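Local atomic coordinates of glyoxalase 3 (Candida albicans, PDB entry 4LRU), a protein that catalyses the glutathione-independent, single-step conversion of methylglyoxal to D-lactate, detoxifying methylglyoxal that the cell itself produces. Residues K6-L11 and E45-S50; L95-Y100 and L121-T126; V128-G133 and D150-E155. All coordinates share one frame; numbering follows the deposited sequence.

Contact 1 of 3, residues K6-L11 and E45-S50; sequences KVLLAL and EIQLAS
Leu9 and Ile46 meet side by side on the face of the strands that carries Val7, Leu9, Ile46 and Leu48, with CB of Leu9 3.7 Å from CG2 of Ile46. With CG of Leu9 anti to its N (chi1 -179°), CD2 lies 4.1 Å from CD1 of Leu48. Leu48 in turn receives CD1 of Leu11 against its CG. Phe36 and Phe39 of helix 29-42 pack on this face, touching Ile46, Leu9 and Val7. Strand 6-10, that helix and strand 45-50 succeed one another in the chain as a beta-alpha-beta unit; the two strands run parallel, 25° apart, in the central sheet of the DJ-1 superfamily fold. Five backbone bonds hold the register, from Val7 N to Glu45 O (2.8 Å, N-H...O 175°) through to Leu11 N to Ala49 O (2.8 Å). On the other face, Leu8 lays CD2 against CB of Ala49 at 3.8 Å. On the same face as Leu8, Gln47 NE2 donates to Leu48 O at 2.9 Å and also to Asn88 O. At the outer end Lys6 and Glu45 run alongside each other, CE of Lys6 3.2 Å from OE2 of Glu45; Lys6 NZ, 4.3 Å from that OE2, is too far for a salt bridge and bonds to His3 O.

Contact 2 of 3, residues L95-Y100 and L121-T126; sequences LDPNDY and LQKIAT
Ile124 is the side chain on which Leu95, Pro97 and Tyr100 converge, Pro97 and Leu95 along its CG1-CD1 branch and Tyr100 at CG2. The contact belongs to the layered alpha/beta fold of the DJ-1 superfamily: helix 119-130 lies over one face of the central sheet, and the loop leading into strand 102-105 packs against it. No hydrogen bond crosses between 95-100 and 121-126, so the evidence for their fit is the direction of the apolar groups.

In Ile124, chi1 (-56°) puts CG1 beside the backbone N and CG2 anti to that N, and the extended second torsion carries CD1 onward. CG1 faces the proline ring, with CB of Pro97 at 4.0 Å. Beyond it CD1 extends to CD1 of Leu95, a looser approach of 4.4 Å. CG2 takes the other direction and meets Tyr100 obliquely, 3.9 Å from CD2 and slightly farther from CB. The CB of Asp99 sits over one face of that tyrosine ring, offset toward the rim.

Leu95, Tyr100 and Ile124 continue inward to the sheet: Leu95 and Ile124 both touch Leu8 of strand 6-10, and Tyr100 touches Lys6 and, on strand 45-50, Gln47. The backbone that presents Pro97 is itself shaped by a short 3-10 segment, residues 97-99, in which Asp99 N bonds to Asp96 O at 2.9 Å. An Asx turn reinforces it from the side turned from the helix: Asn98 N donates to OD1 of Asp96 at 2.9 Å, meeting that oxygen from above the carboxylate, 42° out of its plane.

Contact 3 of 3, residues V128-G133 and D150-E155; sequences VYDKGG and DPKTGE
Asp130 reaches from the end of helix 119-130 into the turn between the short antiparallel strands 149-150 and 155-156, and each of its side-chain atoms from CB outward has a neighbour in the turn. The helix finishes in a Schellman motif, with Gly133 N bonded to Val128 O and Gly132, at positive phi, as the C-prime residue. From Asp130, CB meets CD of Lys152 at 3.9 Å. CG lies 3.2 Å from OD1 of Asp150 and also against the lysine chain, which slides past in the opposite direction. OD2 lies 3.4 Å from CD of Pro151 and 3.2 Å from Asp150 OD1, two acceptors not bonded. OD1 is 3.6 Å from CD of Lys152 and 2.6 Å from OD1 of Asp150, the carboxylates being nearly coplanar (19° apart); two oxygens this close probably share a proton held by one of the acids. Asp150 is turned with CG anti to its N (chi1 -176°), and its OD2 lies in the plane of the Tyr129 ring, 3.6 Å from the edge carbons CD2 and CE2. That ring also makes a cation-pi contact with Arg215. The other carboxylate oxygen closes an Asx turn: Lys152 N donates to Asp150 OD1 at 3.1 Å, from 58° above the carboxylate plane.

From the N terminus, contact 1 closes first: strand 6-10 leads through helix 29-42 to the parallel partner 45-50. Contact 2 opens afterwards, its loop 95-100 and helix segment 121-126 enclosing strand 102-105. Contact 3 then joins the end of the same helix to the turn at 150-155, closing a loop that includes strand 134-138. The three follow in series, neither nested nor crossed. Contacts 1 and 2 touch where Lys6 CD lies 3.7 Å from Asp99 O, tying strand 6-10 to the loop that packs on helix 119-130. Contacts 2 and 3 share that helix and meet where Thr126 CB approaches Pro151 CD at 3.8 Å; contacts 1 and 3 do not touch.

Contact 1 of 3, residues K6-L11 and E45-S50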
loop_
_atom_site.group_PDB
_atom_site.type_symbol
_atom_site.label_atom_id
_atom_site.label_comp_id
_atom_site.label_asym_id
_atom_site.label_seq_id
_atom_site.Cartn_x
_atom_site.Cartn_y
_atom_site.Cartn_z
ATOM N N LYS A 6 5.226 6.010 -14.590
ATOM C CA LYS A 6 5.942 5.971 -13.335
ATOM C C LYS A 6 4.988 5.653 -12.204
ATOM O O LYS A 6 3.950 6.300 -12.044
ATOM C CB LYS A 6 6.646 7.308 -13.089
ATOM C CG LYS A 6 7.627 7.672 -14.170
ATOM C CD LYS A 6 8.313 8.994 -13.850
ATOM C CE LYS A 6 9.370 9.351 -14.879
ATOM N NZ LYS A 6 8.840 9.361 -16.268
ATOM N N VAL A 7 5.322 4.590 -11.480
ATOM C CA VAL A 7 4.570 4.151 -10.336
ATOM C C VAL A 7 5.170 4.810 -9.097
ATOM O O VAL A 7 6.379 4.721 -8.872
ATOM C CB VAL A 7 4.643 2.614 -10.180
ATOM C CG1 VAL A 7 3.912 2.173 -8.935
ATOM C CG2 VAL A 7 4.067 1.912 -11.416
ATOM N N LEU A 8 4.319 5.466 -8.318
ATOM C CA LEU A 8 4.683 5.857 -6.963
ATOM C C LEU A 8 4.335 4.704 -6.050
ATOM O O LEU A 8 3.154 4.429 -5.772
ATOM C CB LEU A 8 3.950 7.134 -6.555
ATOM C CG LEU A 8 4.460 7.829 -5.292
ATOM C CD1 LEU A 8 4.277 6.987 -4.042
ATOM C CD2 LEU A 8 5.906 8.286 -5.464
ATOM N N LEU A 9 5.367 3.995 -5.618
ATOM C CA LEU A 9 5.205 2.909 -4.670
ATOM C C LEU A 9 5.463 3.463 -3.268
ATOM O O LEU A 9 6.607 3.708 -2.888
ATOM C CB LEU A 9 6.169 1.762 -5.017
ATOM C CG LEU A 9 6.121 0.516 -4.131
ATOM C CD1 LEU A 9 4.717 -0.011 -3.949
ATOM C CD2 LEU A 9 7.023 -0.592 -4.676
ATOM N N ALA A 10 4.374 3.711 -2.537
ATOM C CA ALA A 10 4.437 4.314 -1.206
ATOM C C ALA A 10 4.766 3.243 -0.160
ATOM O O ALA A 10 4.253 2.118 -0.211
ATOM C CB ALA A 10 3.106 4.980 -0.871
ATOM N N LEU A 11 5.641 3.611 0.773
ATOM C CA LEU A 11 5.961 2.828 1.949
ATOM C C LEU A 11 5.592 3.627 3.186
ATOM O O LEU A 11 5.760 4.853 3.197
ATOM C CB LEU A 11 7.462 2.544 1.995
ATOM C CG LEU A 11 7.972 1.353 1.167
ATOM C CD1 LEU A 11 7.707 1.530 -0.314
ATOM C CD2 LEU A 11 9.450 1.128 1.413
ATOM N N GLU A 45 8.524 2.385 -14.796
ATOM C CA GLU A 45 9.462 2.903 -13.818
ATOM C C GLU A 45 8.789 2.933 -12.464
ATOM O O GLU A 45 7.600 3.207 -12.369
ATOM C CB GLU A 45 9.893 4.312 -14.198
ATOM C CG GLU A 45 11.057 4.853 -13.390
ATOM C CD GLU A 45 11.640 6.102 -14.023
ATOM O OE1 GLU A 45 12.397 5.974 -15.004
ATOM O OE2 GLU A 45 11.313 7.205 -13.553
ATOM N N ILE A 46 9.530 2.610 -11.413
ATOM C CA ILE A 46 8.969 2.625 -10.080
ATOM C C ILE A 46 9.805 3.513 -9.156
ATOM O O ILE A 46 11.013 3.314 -9.012
ATOM C CB ILE A 46 8.879 1.218 -9.448
ATOM C CG1 ILE A 46 8.092 0.248 -10.340
ATOM C CG2 ILE A 46 8.190 1.299 -8.105
ATOM C CD1 ILE A 46 8.962 -0.668 -11.167
ATOM N N GLN A 47 9.134 4.491 -8.553
ATOM C CA GLN A 47 9.732 5.358 -7.537
ATOM C C GLN A 47 9.169 4.993 -6.165
ATOM O O GLN A 47 7.965 5.135 -5.905
ATOM C CB GLN A 47 9.416 6.830 -7.831
ATOM C CG GLN A 47 9.914 7.797 -6.758
ATOM C CD GLN A 47 11.434 7.881 -6.715
ATOM O OE1 GLN A 47 12.075 8.373 -7.645
ATOM N NE2 GLN A 47 12.019 7.392 -5.627
ATOM N N LEU A 48 10.030 4.523 -5.274
ATOM C CA LEU A 48 9.626 4.298 -3.901
ATOM C C LEU A 48 9.634 5.639 -3.153
ATOM O O LEU A 48 10.527 6.479 -3.361
ATOM C CB LEU A 48 10.566 3.307 -3.211
ATOM C CG LEU A 48 10.324 1.824 -3.519
ATOM C CD1 LEU A 48 10.466 1.570 -5.005
ATOM C CD2 LEU A 48 11.274 0.929 -2.725
ATOM N N ALA A 49 8.667 5.828 -2.265
ATOM C CA ALA A 49 8.601 7.040 -1.442
ATOM C C ALA A 49 7.959 6.722 -0.106
ATOM O O ALA A 49 7.060 5.872 -0.019
ATOM C CB ALA A 49 7.802 8.122 -2.140
ATOM N N SER A 50 8.388 7.437 0.931
ATOM C CA SER A 50 7.611 7.525 2.158
ATOM C C SER A 50 7.428 8.992 2.529
ATOM O O SER A 50 8.037 9.886 1.934
ATOM C CB SER A 50 8.300 6.781 3.302
ATOM O OG SER A 50 9.433 7.493 3.767
#

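Contact 2 of 3, residues L95-Y100 and L121-T126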
loop_
_atom_site.group_PDB
_atom_site.type_symbol
_atom_site.label_atom_id
_atom_site.label_comp_id
_atom_site.label_asym_id
_atom_site.label_seq_id
_atom_site.Cartn_x
_atom_site.Cartn_y
_atom_site.Cartn_z
ATOM N N LEU A 95 9.215 15.177 -4.407
ATOM C CA LEU A 95 8.800 14.696 -5.723
ATOM C C LEU A 95 7.763 15.619 -6.334
ATOM O O LEU A 95 7.068 16.338 -5.622
ATOM C CB LEU A 95 8.200 13.295 -5.578
ATOM C CG LEU A 95 9.142 12.255 -4.970
ATOM C CD1 LEU A 95 8.403 10.938 -4.791
ATOM C CD2 LEU A 95 10.403 12.058 -5.799
ATOM N N ASP A 96 7.653 15.594 -7.661
ATOM C CA ASP A 96 6.575 16.294 -8.367
ATOM C C ASP A 96 5.390 15.362 -8.555
ATOM O O ASP A 96 5.483 14.389 -9.304
ATOM C CB ASP A 96 7.063 16.778 -9.741
ATOM C CG ASP A 96 6.009 17.594 -10.490
ATOM O OD1 ASP A 96 4.810 17.499 -10.139
ATOM O OD2 ASP A 96 6.383 18.341 -11.429
ATOM N N PRO A 97 4.267 15.658 -7.885
ATOM C CA PRO A 97 3.146 14.719 -7.943
ATOM C C PRO A 97 2.645 14.454 -9.365
ATOM O O PRO A 97 2.094 13.376 -9.616
ATOM C CB PRO A 97 2.051 15.390 -7.107
ATOM C CG PRO A 97 2.698 16.544 -6.420
ATOM C CD PRO A 97 3.908 16.919 -7.221
ATOM N N ASN A 98 2.858 15.395 -10.285
ATOM C CA ASN A 98 2.383 15.242 -11.672
ATOM C C ASN A 98 3.205 14.219 -12.468
ATOM O O ASN A 98 2.856 13.881 -13.599
ATOM C CB ASN A 98 2.435 16.577 -12.430
ATOM C CG ASN A 98 1.618 17.673 -11.776
ATOM O OD1 ASN A 98 2.144 18.744 -11.444
ATOM N ND2 ASN A 98 0.325 17.433 -11.616
ATOM N N ASP A 99 4.322 13.759 -11.912
ATOM C CA ASP A 99 5.183 12.836 -12.640
ATOM C C ASP A 99 4.593 11.414 -12.701
ATOM O O ASP A 99 5.020 10.613 -13.530
ATOM C CB ASP A 99 6.555 12.744 -11.993
ATOM C CG ASP A 99 7.432 13.943 -12.291
ATOM O OD1 ASP A 99 7.079 14.771 -13.159
ATOM O OD2 ASP A 99 8.490 14.056 -11.638
ATOM N N TYR A 100 3.664 11.099 -11.801
ATOM C CA TYR A 100 3.249 9.708 -11.564
ATOM C C TYR A 100 1.910 9.384 -12.213
ATOM O O TYR A 100 1.035 10.241 -12.305
ATOM C CB TYR A 100 3.240 9.369 -10.058
ATOM C CG TYR A 100 4.598 9.671 -9.517
ATOM C CD1 TYR A 100 5.671 8.832 -9.801
ATOM C CD2 TYR A 100 4.864 10.900 -8.938
ATOM C CE1 TYR A 100 6.963 9.175 -9.468
ATOM C CE2 TYR A 100 6.152 11.252 -8.594
ATOM C CZ TYR A 100 7.192 10.386 -8.856
ATOM O OH TYR A 100 8.476 10.751 -8.531
ATOM N N LEU A 121 2.117 12.231 0.163
ATOM C CA LEU A 121 1.727 10.992 -0.522
ATOM C C LEU A 121 0.279 11.076 -0.995
ATOM O O LEU A 121 -0.045 10.661 -2.120
ATOM C CB LEU A 121 1.881 9.785 0.413
ATOM C CG LEU A 121 3.318 9.334 0.636
ATOM C CD1 LEU A 121 3.379 8.225 1.658
ATOM C CD2 LEU A 121 3.932 8.874 -0.683
ATOM N N GLN A 122 -0.598 11.597 -0.139
ATOM C CA GLN A 122 -2.006 11.713 -0.501
ATOM C C GLN A 122 -2.201 12.608 -1.720
ATOM O O GLN A 122 -3.070 12.332 -2.570
ATOM C CB GLN A 122 -2.830 12.204 0.687
ATOM C CG GLN A 122 -3.046 11.127 1.744
ATOM C CD GLN A 122 -3.856 11.621 2.916
ATOM O OE1 GLN A 122 -3.726 12.781 3.319
ATOM N NE2 GLN A 122 -4.721 10.772 3.451
ATOM N N LYS A 123 -1.412 13.679 -1.802
ATOM C CA LYS A 123 -1.481 14.599 -2.929
ATOM C C LYS A 123 -1.025 13.902 -4.213
ATOM O O LYS A 123 -1.601 14.110 -5.275
ATOM C CB LYS A 123 -0.629 15.850 -2.665
ATOM C CG LYS A 123 -0.609 16.851 -3.814
ATOM C CD LYS A 123 -1.979 17.479 -4.006
ATOM C CE LYS A 123 -1.969 18.594 -5.039
ATOM N NZ LYS A 123 -3.349 19.041 -5.400
ATOM N N ILE A 124 -0.015 13.043 -4.111
ATOM C CA ILE A 124 0.376 12.233 -5.278
ATOM C C ILE A 124 -0.785 11.316 -5.694
ATOM O O ILE A 124 -1.150 11.256 -6.879
ATOM C CB ILE A 124 1.666 11.425 -5.053
ATOM C CG1 ILE A 124 2.806 12.367 -4.660
ATOM C CG2 ILE A 124 1.981 10.608 -6.314
ATOM C CD1 ILE A 124 4.119 11.682 -4.330
ATOM N N ALA A 125 -1.419 10.674 -4.724
ATOM C CA ALA A 125 -2.581 9.822 -5.012
ATOM C C ALA A 125 -3.700 10.576 -5.729
ATOM O O ALA A 125 -4.248 10.091 -6.725
ATOM C CB ALA A 125 -3.108 9.201 -3.738
ATOM N N THR A 126 -4.065 11.761 -5.241
ATOM C CA THR A 126 -5.192 12.476 -5.848
ATOM C C THR A 126 -4.804 13.025 -7.223
ATOM O O THR A 126 -5.655 13.138 -8.117
ATOM C CB THR A 126 -5.749 13.616 -4.957
ATOM O OG1 THR A 126 -4.709 14.552 -4.625
ATOM C CG2 THR A 126 -6.365 13.054 -3.692
#

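Contact 3 of 3, residues V128-G133 and D150-E155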
loop_
_atom_site.group_PDB
_atom_site.type_symbol
_atom_site.label_atom_id
_atom_site.label_comp_id
_atom_site.label_asym_id
_atom_site.label_seq_id
_atom_site.Cartn_x
_atom_site.Cartn_y
_atom_site.Cartn_z
ATOM N N VAL A 128 -2.680 11.610 -9.300
ATOM C CA VAL A 128 -2.777 10.405 -10.139
ATOM C C VAL A 128 -4.228 10.122 -10.504
ATOM O O VAL A 128 -4.557 9.960 -11.680
ATOM C CB VAL A 128 -2.181 9.182 -9.428
ATOM C CG1 VAL A 128 -2.572 7.894 -10.145
ATOM C CG2 VAL A 128 -0.671 9.313 -9.339
ATOM N N TYR A 129 -5.112 10.129 -9.505
ATOM C CA TYR A 129 -6.514 9.804 -9.759
ATOM C C TYR A 129 -7.188 10.824 -10.663
ATOM O O TYR A 129 -8.014 10.464 -11.494
ATOM C CB TYR A 129 -7.295 9.673 -8.450
ATOM C CG TYR A 129 -8.643 9.011 -8.616
ATOM C CD1 TYR A 129 -8.739 7.671 -8.939
ATOM C CD2 TYR A 129 -9.811 9.730 -8.467
ATOM C CE1 TYR A 129 -9.968 7.060 -9.100
ATOM C CE2 TYR A 129 -11.044 9.130 -8.612
ATOM C CZ TYR A 129 -11.116 7.790 -8.934
ATOM O OH TYR A 129 -12.357 7.205 -9.110
ATOM N N ASP A 130 -6.863 12.104 -10.497
ATOM C CA ASP A 130 -7.617 13.149 -11.150
ATOM C C ASP A 130 -7.197 13.357 -12.600
ATOM O O ASP A 130 -7.842 14.106 -13.316
ATOM C CB ASP A 130 -7.488 14.468 -10.399
ATOM C CG ASP A 130 -8.321 14.500 -9.151
ATOM O OD1 ASP A 130 -9.161 13.586 -8.972
ATOM O OD2 ASP A 130 -8.187 15.473 -8.382
ATOM N N LYS A 131 -6.115 12.706 -13.016
ATOM C CA LYS A 131 -5.696 12.755 -14.417
ATOM C C LYS A 131 -5.943 11.450 -15.157
ATOM O O LYS A 131 -5.542 11.296 -16.312
ATOM C CB LYS A 131 -4.223 13.121 -14.511
ATOM C CG LYS A 131 -3.241 12.060 -14.101
ATOM C CD LYS A 131 -1.854 12.641 -14.316
ATOM C CE LYS A 131 -0.786 11.582 -14.308
ATOM N NZ LYS A 131 0.560 12.196 -14.482
ATOM N N GLY A 132 -6.675 10.550 -14.515
ATOM C CA GLY A 132 -7.090 9.288 -15.128
ATOM C C GLY A 132 -6.154 8.115 -14.882
ATOM O O GLY A 132 -6.228 7.097 -15.593
ATOM N N GLY A 133 -5.250 8.255 -13.915
ATOM C CA GLY A 133 -4.450 7.157 -13.415
ATOM C C GLY A 133 -5.171 6.216 -12.460
ATOM O O GLY A 133 -6.370 6.364 -12.201
ATOM N N ASP A 150 -11.263 14.000 -2.762
ATOM C CA ASP A 150 -10.906 14.130 -4.180
ATOM C C ASP A 150 -11.181 15.577 -4.591
ATOM O O ASP A 150 -12.294 16.064 -4.445
ATOM C CB ASP A 150 -11.775 13.171 -4.998
ATOM C CG ASP A 150 -11.420 13.156 -6.477
ATOM O OD1 ASP A 150 -10.637 14.019 -6.933
ATOM O OD2 ASP A 150 -11.950 12.262 -7.174
ATOM N N PRO A 151 -10.155 16.302 -5.059
ATOM C CA PRO A 151 -10.381 17.704 -5.396
ATOM C C PRO A 151 -11.472 17.906 -6.440
ATOM O O PRO A 151 -12.121 18.947 -6.461
ATOM C CB PRO A 151 -9.024 18.151 -5.946
ATOM C CG PRO A 151 -8.045 17.289 -5.219
ATOM C CD PRO A 151 -8.722 15.964 -5.024
ATOM N N LYS A 152 -11.683 16.900 -7.284
ATOM C CA LYS A 152 -12.660 17.002 -8.363
ATOM C C LYS A 152 -14.106 16.921 -7.883
ATOM O O LYS A 152 -15.020 17.355 -8.590
ATOM C CB LYS A 152 -12.400 15.909 -9.398
ATOM C CG LYS A 152 -11.377 16.315 -10.449
ATOM C CD LYS A 152 -11.169 15.225 -11.492
ATOM C CE LYS A 152 -12.024 15.450 -12.728
ATOM N NZ LYS A 152 -12.131 14.224 -13.570
ATOM N N THR A 153 -14.321 16.385 -6.685
ATOM C CA THR A 153 -15.680 16.197 -6.187
ATOM C C THR A 153 -15.983 16.976 -4.907
ATOM O O THR A 153 -17.141 17.211 -4.605
ATOM C CB THR A 153 -15.971 14.717 -5.897
ATOM O OG1 THR A 153 -15.170 14.291 -4.790
ATOM C CG2 THR A 153 -15.663 13.833 -7.118
ATOM N N GLY A 154 -14.951 17.297 -4.127
ATOM C CA GLY A 154 -15.146 17.858 -2.787
ATOM C C GLY A 154 -15.651 16.840 -1.779
ATOM O O GLY A 154 -16.117 17.215 -0.692
ATOM N N GLU A 155 -15.593 15.563 -2.156
ATOM C CA GLU A 155 -16.011 14.464 -1.286
ATOM C C GLU A 155 -14.886 13.452 -1.163
ATOM O O GLU A 155 -13.940 13.460 -1.951
ATOM C CB GLU A 155 -17.283 13.796 -1.830
ATOM C CG GLU A 155 -18.512 14.690 -1.816
ATOM C CD GLU A 155 -19.290 14.655 -0.493
ATOM O OE1 GLU A 155 -18.941 13.852 0.395
ATOM O OE2 GLU A 155 -20.244 15.447 -0.335
HETATM O O HOH W 1 -9.866 11.621 -13.784
HETATM O O HOH W 2 -9.606 13.455 -15.798
#